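Local coordinates for protein Sso-CP2 metallo-carboxypetidase (PDB 4MMO) that probably acts as a zinc-dependent carboxypeptidase of the M20 family, removing residues from the C-terminal end of peptides, at residues E137-E149 against G379-G391. Sequence-based numbering, arbitrary orientation.
Sequences EEIGSVNLEDYIE and GTQPMGLFVYKLG. With SO4 (sulfate ion), chain D.
Ile148 reaches from helix 144-149 to helix 383-389 with CD1 and to Leu390, just past that helix, with CG2. CD1 lies 4.0 Å from Leu385 CB and sits over one face of the Phe386 ring, near its CE1 and CZ, while CG2, anti to the backbone N, meets Leu390 CG at 3.6 Å. Leu385 answers with its two methyls: CD1 touches Leu144 CD2 at 4.0 Å and the backbone of Glu145, and CD2 lies against the Glu145 chain. That chain runs fully extended (chi1 -179°, chi2 176°) across Leu385, which carries its carboxylate to Lys389. The salt bridge there is long, 3.9 Å from Glu145 OE2 to Lys389 NZ, and one water closes it, donating to OE2 and accepting from NZ at 2.6 Å. Bent at chi2, Lys389 also passes its methylenes obliquely by the Glu149 carboxylate; Glu149 OE2 is 3.3 Å from Lys389 CD. A methionine in place of Lys389 would probably leave Glu145 and Glu149 without their nearby positive charge and the water without its donor. Toward the N-terminal ends, Pro382 CG packs 3.5 Å from Ser141 OG, which is hydrogen-bonded to Glu134. The helices run roughly parallel (27°) and pack side by side against strand 128-134 of the central sheet of the M20 catalytic domain, their leading loops converging on the zinc site, where Glu137 lies beside His71 and Gln381 OE1 accepts from Glu163 N.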
loop_
_atom_site.group_PDB
_atom_site.type_symbol
_atom_site.label_atom_id
_atom_site.label_comp_id
_atom_site.label_asym_id
_atom_site.label_seq_id
_atom_site.Cartn_x
_atom_site.Cartn_y
_atom_site.Cartn_z
ATOM N N GLU A 137 -23.861 2.046 -10.809
ATOM C CA GLU A 137 -23.032 1.389 -11.815
ATOM C C GLU A 137 -21.546 1.558 -11.511
ATOM O O GLU A 137 -20.754 0.638 -11.716
ATOM C CB GLU A 137 -23.344 1.929 -13.211
ATOM C CG GLU A 137 -22.820 1.043 -14.343
ATOM C CD GLU A 137 -21.354 1.265 -14.662
ATOM O OE1 GLU A 137 -20.841 2.379 -14.424
ATOM O OE2 GLU A 137 -20.712 0.315 -15.162
ATOM N N GLU A 138 -21.176 2.738 -11.023
ATOM C CA GLU A 138 -19.783 3.044 -10.734
ATOM C C GLU A 138 -19.284 2.370 -9.454
ATOM O O GLU A 138 -18.083 2.380 -9.177
ATOM C CB GLU A 138 -19.590 4.557 -10.629
ATOM C CG GLU A 138 -19.965 5.320 -11.888
ATOM C CD GLU A 138 -19.043 5.028 -13.053
ATOM O OE1 GLU A 138 -18.076 4.259 -12.875
ATOM O OE2 GLU A 138 -19.284 5.573 -14.150
ATOM N N ILE A 139 -20.204 1.799 -8.677
ATOM C CA ILE A 139 -19.845 1.042 -7.479
ATOM C C ILE A 139 -20.293 -0.415 -7.586
ATOM O O ILE A 139 -20.625 -1.047 -6.585
ATOM C CB ILE A 139 -20.431 1.681 -6.195
ATOM C CG1 ILE A 139 -21.959 1.747 -6.264
ATOM C CG2 ILE A 139 -19.846 3.071 -5.997
ATOM C CD1 ILE A 139 -22.617 2.105 -4.952
ATOM N N GLY A 140 -20.313 -0.937 -8.808
ATOM C CA GLY A 140 -20.534 -2.356 -9.025
ATOM C C GLY A 140 -21.982 -2.813 -9.071
ATOM O O GLY A 140 -22.238 -4.017 -9.104
ATOM N N SER A 141 -22.923 -1.871 -9.078
ATOM C CA SER A 141 -24.349 -2.199 -9.170
ATOM C C SER A 141 -24.758 -3.185 -8.079
ATOM O O SER A 141 -25.499 -4.138 -8.337
ATOM C CB SER A 141 -24.681 -2.796 -10.547
ATOM O OG SER A 141 -24.260 -1.948 -11.603
ATOM N N VAL A 142 -24.273 -2.943 -6.865
ATOM C CA VAL A 142 -24.427 -3.879 -5.752
ATOM C C VAL A 142 -25.879 -4.283 -5.515
ATOM O O VAL A 142 -26.173 -5.464 -5.334
ATOM C CB VAL A 142 -23.850 -3.287 -4.444
ATOM C CG1 VAL A 142 -24.058 -4.242 -3.271
ATOM C CG2 VAL A 142 -22.374 -2.983 -4.612
ATOM N N ASN A 143 -26.781 -3.307 -5.524
ATOM C CA ASN A 143 -28.181 -3.564 -5.204
ATOM C C ASN A 143 -29.105 -3.691 -6.414
ATOM O O ASN A 143 -30.324 -3.690 -6.259
ATOM C CB ASN A 143 -28.704 -2.477 -4.264
ATOM C CG ASN A 143 -27.976 -2.469 -2.937
ATOM O OD1 ASN A 143 -28.039 -3.438 -2.181
ATOM N ND2 ASN A 143 -27.273 -1.378 -2.648
ATOM N N LEU A 144 -28.539 -3.817 -7.614
ATOM C CA LEU A 144 -29.360 -3.838 -8.825
ATOM C C LEU A 144 -30.033 -5.188 -9.055
ATOM O O LEU A 144 -31.167 -5.247 -9.533
ATOM C CB LEU A 144 -28.538 -3.464 -10.062
ATOM C CG LEU A 144 -29.331 -3.457 -11.374
ATOM C CD1 LEU A 144 -30.471 -2.453 -11.314
ATOM C CD2 LEU A 144 -28.426 -3.166 -12.562
ATOM N N GLU A 145 -29.334 -6.271 -8.729
ATOM C CA GLU A 145 -29.871 -7.607 -8.964
ATOM C C GLU A 145 -31.126 -7.852 -8.135
ATOM O O GLU A 145 -32.118 -8.366 -8.647
ATOM C CB GLU A 145 -28.827 -8.680 -8.661
ATOM C CG GLU A 145 -29.325 -10.096 -8.920
ATOM C CD GLU A 145 -28.253 -11.145 -8.718
ATOM O OE1 GLU A 145 -27.097 -10.771 -8.428
ATOM O OE2 GLU A 145 -28.569 -12.347 -8.850
ATOM N N ASP A 146 -31.079 -7.478 -6.858
ATOM C CA ASP A 146 -32.215 -7.671 -5.962
ATOM C C ASP A 146 -33.455 -6.985 -6.516
ATOM O O ASP A 146 -34.562 -7.514 -6.430
ATOM C CB ASP A 146 -31.905 -7.126 -4.564
ATOM C CG ASP A 146 -30.879 -7.961 -3.823
ATOM O OD1 ASP A 146 -30.785 -9.175 -4.096
ATOM O OD2 ASP A 146 -30.170 -7.404 -2.959
ATOM N N TYR A 147 -33.269 -5.804 -7.092
ATOM C CA TYR A 147 -34.381 -5.091 -7.700
ATOM C C TYR A 147 -34.909 -5.822 -8.938
ATOM O O TYR A 147 -36.119 -5.920 -9.143
ATOM C CB TYR A 147 -33.969 -3.672 -8.078
ATOM C CG TYR A 147 -34.930 -3.038 -9.045
ATOM C CD1 TYR A 147 -36.152 -2.542 -8.615
ATOM C CD2 TYR A 147 -34.626 -2.950 -10.393
ATOM C CE1 TYR A 147 -37.040 -1.971 -9.502
ATOM C CE2 TYR A 147 -35.506 -2.382 -11.284
ATOM C CZ TYR A 147 -36.712 -1.894 -10.836
ATOM O OH TYR A 147 -37.592 -1.325 -11.724
ATOM N N ILE A 148 -34.003 -6.337 -9.760
ATOM C CA ILE A 148 -34.401 -6.990 -11.005
ATOM C C ILE A 148 -35.121 -8.306 -10.730
ATOM O O ILE A 148 -36.106 -8.630 -11.394
ATOM C CB ILE A 148 -33.187 -7.225 -11.934
ATOM C CG1 ILE A 148 -32.703 -5.886 -12.494
ATOM C CG2 ILE A 148 -33.545 -8.176 -13.085
ATOM C CD1 ILE A 148 -31.419 -5.966 -13.294
ATOM N N GLU A 149 -34.636 -9.059 -9.749
ATOM C CA GLU A 149 -35.211 -10.370 -9.456
ATOM C C GLU A 149 -36.651 -10.276 -8.948
ATOM O O GLU A 149 -37.402 -11.246 -9.034
ATOM C CB GLU A 149 -34.349 -11.125 -8.441
ATOM C CG GLU A 149 -32.934 -11.439 -8.924
ATOM C CD GLU A 149 -32.879 -12.567 -9.945
ATOM O OE1 GLU A 149 -33.927 -12.916 -10.528
ATOM O OE2 GLU A 149 -31.777 -13.109 -10.161
ATOM N N GLY A 379 -13.639 -4.323 -19.993
ATOM C CA GLY A 379 -14.190 -3.966 -18.699
ATOM C C GLY A 379 -15.486 -4.684 -18.383
ATOM O O GLY A 379 -15.859 -5.652 -19.057
ATOM N N THR A 380 -16.176 -4.192 -17.358
ATOM C CA THR A 380 -17.334 -4.875 -16.792
ATOM C C THR A 380 -18.546 -3.956 -16.731
ATOM O O THR A 380 -18.416 -2.739 -16.625
ATOM C CB THR A 380 -17.017 -5.399 -15.375
ATOM O OG1 THR A 380 -15.961 -6.363 -15.451
ATOM C CG2 THR A 380 -18.244 -6.052 -14.726
ATOM N N GLN A 381 -19.724 -4.566 -16.793
ATOM C CA GLN A 381 -20.991 -3.856 -16.794
ATOM C C GLN A 381 -22.037 -4.904 -16.402
ATOM O O GLN A 381 -21.810 -6.094 -16.609
ATOM C CB GLN A 381 -21.245 -3.286 -18.197
ATOM C CG GLN A 381 -22.363 -2.266 -18.304
ATOM C CD GLN A 381 -22.521 -1.649 -19.695
ATOM O OE1 GLN A 381 -23.458 -0.884 -19.924
ATOM N NE2 GLN A 381 -21.612 -1.970 -20.622
ATOM N N PRO A 382 -23.171 -4.486 -15.808
ATOM C CA PRO A 382 -24.117 -5.514 -15.341
ATOM C C PRO A 382 -24.979 -6.147 -16.447
ATOM O O PRO A 382 -26.139 -6.498 -16.219
ATOM C CB PRO A 382 -24.976 -4.753 -14.321
ATOM C CG PRO A 382 -24.918 -3.338 -14.766
ATOM C CD PRO A 382 -23.536 -3.144 -15.315
ATOM N N MET A 383 -24.397 -6.314 -17.632
ATOM C CA MET A 383 -25.067 -6.970 -18.748
ATOM C C MET A 383 -25.523 -8.370 -18.353
ATOM O O MET A 383 -26.580 -8.835 -18.785
ATOM C CB MET A 383 -24.108 -7.052 -19.933
ATOM C CG MET A 383 -24.740 -7.440 -21.253
ATOM S SD MET A 383 -23.600 -7.101 -22.612
ATOM C CE MET A 383 -24.477 -7.815 -23.998
ATOM N N GLY A 384 -24.724 -9.029 -17.520
ATOM C CA GLY A 384 -25.016 -10.379 -17.065
ATOM C C GLY A 384 -26.378 -10.534 -16.422
ATOM O O GLY A 384 -27.034 -11.557 -16.599
ATOM N N LEU A 385 -26.810 -9.523 -15.677
ATOM C CA LEU A 385 -28.107 -9.582 -15.015
ATOM C C LEU A 385 -29.234 -9.628 -16.037
ATOM O O LEU A 385 -30.190 -10.387 -15.886
ATOM C CB LEU A 385 -28.297 -8.372 -14.097
ATOM C CG LEU A 385 -27.251 -8.203 -12.999
ATOM C CD1 LEU A 385 -27.607 -7.007 -12.133
ATOM C CD2 LEU A 385 -27.122 -9.472 -12.156
ATOM N N PHE A 386 -29.117 -8.816 -17.079
ATOM C CA PHE A 386 -30.174 -8.712 -18.069
ATOM C C PHE A 386 -30.238 -9.970 -18.929
ATOM O O PHE A 386 -31.319 -10.457 -19.256
ATOM C CB PHE A 386 -29.972 -7.456 -18.919
ATOM C CG PHE A 386 -30.100 -6.183 -18.135
ATOM C CD1 PHE A 386 -31.349 -5.657 -17.848
ATOM C CD2 PHE A 386 -28.978 -5.525 -17.665
ATOM C CE1 PHE A 386 -31.476 -4.493 -17.116
ATOM C CE2 PHE A 386 -29.098 -4.355 -16.933
ATOM C CZ PHE A 386 -30.349 -3.839 -16.657
ATOM N N VAL A 387 -29.078 -10.517 -19.264
ATOM C CA VAL A 387 -29.018 -11.709 -20.100
ATOM C C VAL A 387 -29.411 -12.970 -19.327
ATOM O O VAL A 387 -30.196 -13.775 -19.812
ATOM C CB VAL A 387 -27.612 -11.888 -20.702
ATOM C CG1 VAL A 387 -27.517 -13.190 -21.492
ATOM C CG2 VAL A 387 -27.276 -10.707 -21.592
ATOM N N TYR A 388 -28.871 -13.136 -18.123
ATOM C CA TYR A 388 -29.041 -14.385 -17.384
ATOM C C TYR A 388 -30.248 -14.385 -16.455
ATOM O O TYR A 388 -30.955 -15.389 -16.359
ATOM C CB TYR A 388 -27.773 -14.708 -16.592
ATOM C CG TYR A 388 -26.572 -14.952 -17.477
ATOM C CD1 TYR A 388 -26.653 -15.808 -18.568
ATOM C CD2 TYR A 388 -25.367 -14.313 -17.236
ATOM C CE1 TYR A 388 -25.564 -16.029 -19.386
ATOM C CE2 TYR A 388 -24.268 -14.530 -18.052
ATOM C CZ TYR A 388 -24.374 -15.386 -19.123
ATOM O OH TYR A 388 -23.286 -15.602 -19.937
ATOM N N LYS A 389 -30.490 -13.272 -15.771
ATOM C CA LYS A 389 -31.579 -13.221 -14.803
ATOM C C LYS A 389 -32.900 -12.842 -15.469
ATOM O O LYS A 389 -33.938 -13.425 -15.162
ATOM C CB LYS A 389 -31.247 -12.269 -13.654
ATOM C CG LYS A 389 -29.859 -12.473 -13.070
ATOM C CD LYS A 389 -29.659 -13.897 -12.566
ATOM C CE LYS A 389 -28.294 -14.068 -11.915
ATOM N NZ LYS A 389 -28.154 -15.378 -11.218
ATOM N N LEU A 390 -32.861 -11.877 -16.385
ATOM C CA LEU A 390 -34.056 -11.483 -17.130
ATOM C C LEU A 390 -34.232 -12.315 -18.397
ATOM O O LEU A 390 -35.272 -12.246 -19.053
ATOM C CB LEU A 390 -34.011 -9.996 -17.497
ATOM C CG LEU A 390 -34.547 -8.991 -16.476
ATOM C CD1 LEU A 390 -34.419 -7.584 -17.038
ATOM C CD2 LEU A 390 -35.994 -9.272 -16.100
ATOM N N GLY A 391 -33.211 -13.089 -18.746
ATOM C CA GLY A 391 -33.300 -13.988 -19.880
ATOM C C GLY A 391 -33.390 -13.284 -21.221
ATOM O O GLY A 391 -33.980 -13.821 -22.157
HETATM S S SO4 D . -15.322 -1.243 -15.440
HETATM O O1 SO4 D . -14.515 -0.800 -14.309
HETATM O O2 SO4 D . -16.726 -0.848 -15.244
HETATM O O3 SO4 D . -14.671 -0.675 -16.629
HETATM O O4 SO4 D . -15.284 -2.697 -15.554
HETATM O O HOH W 1 -27.105 -14.940 -8.930
#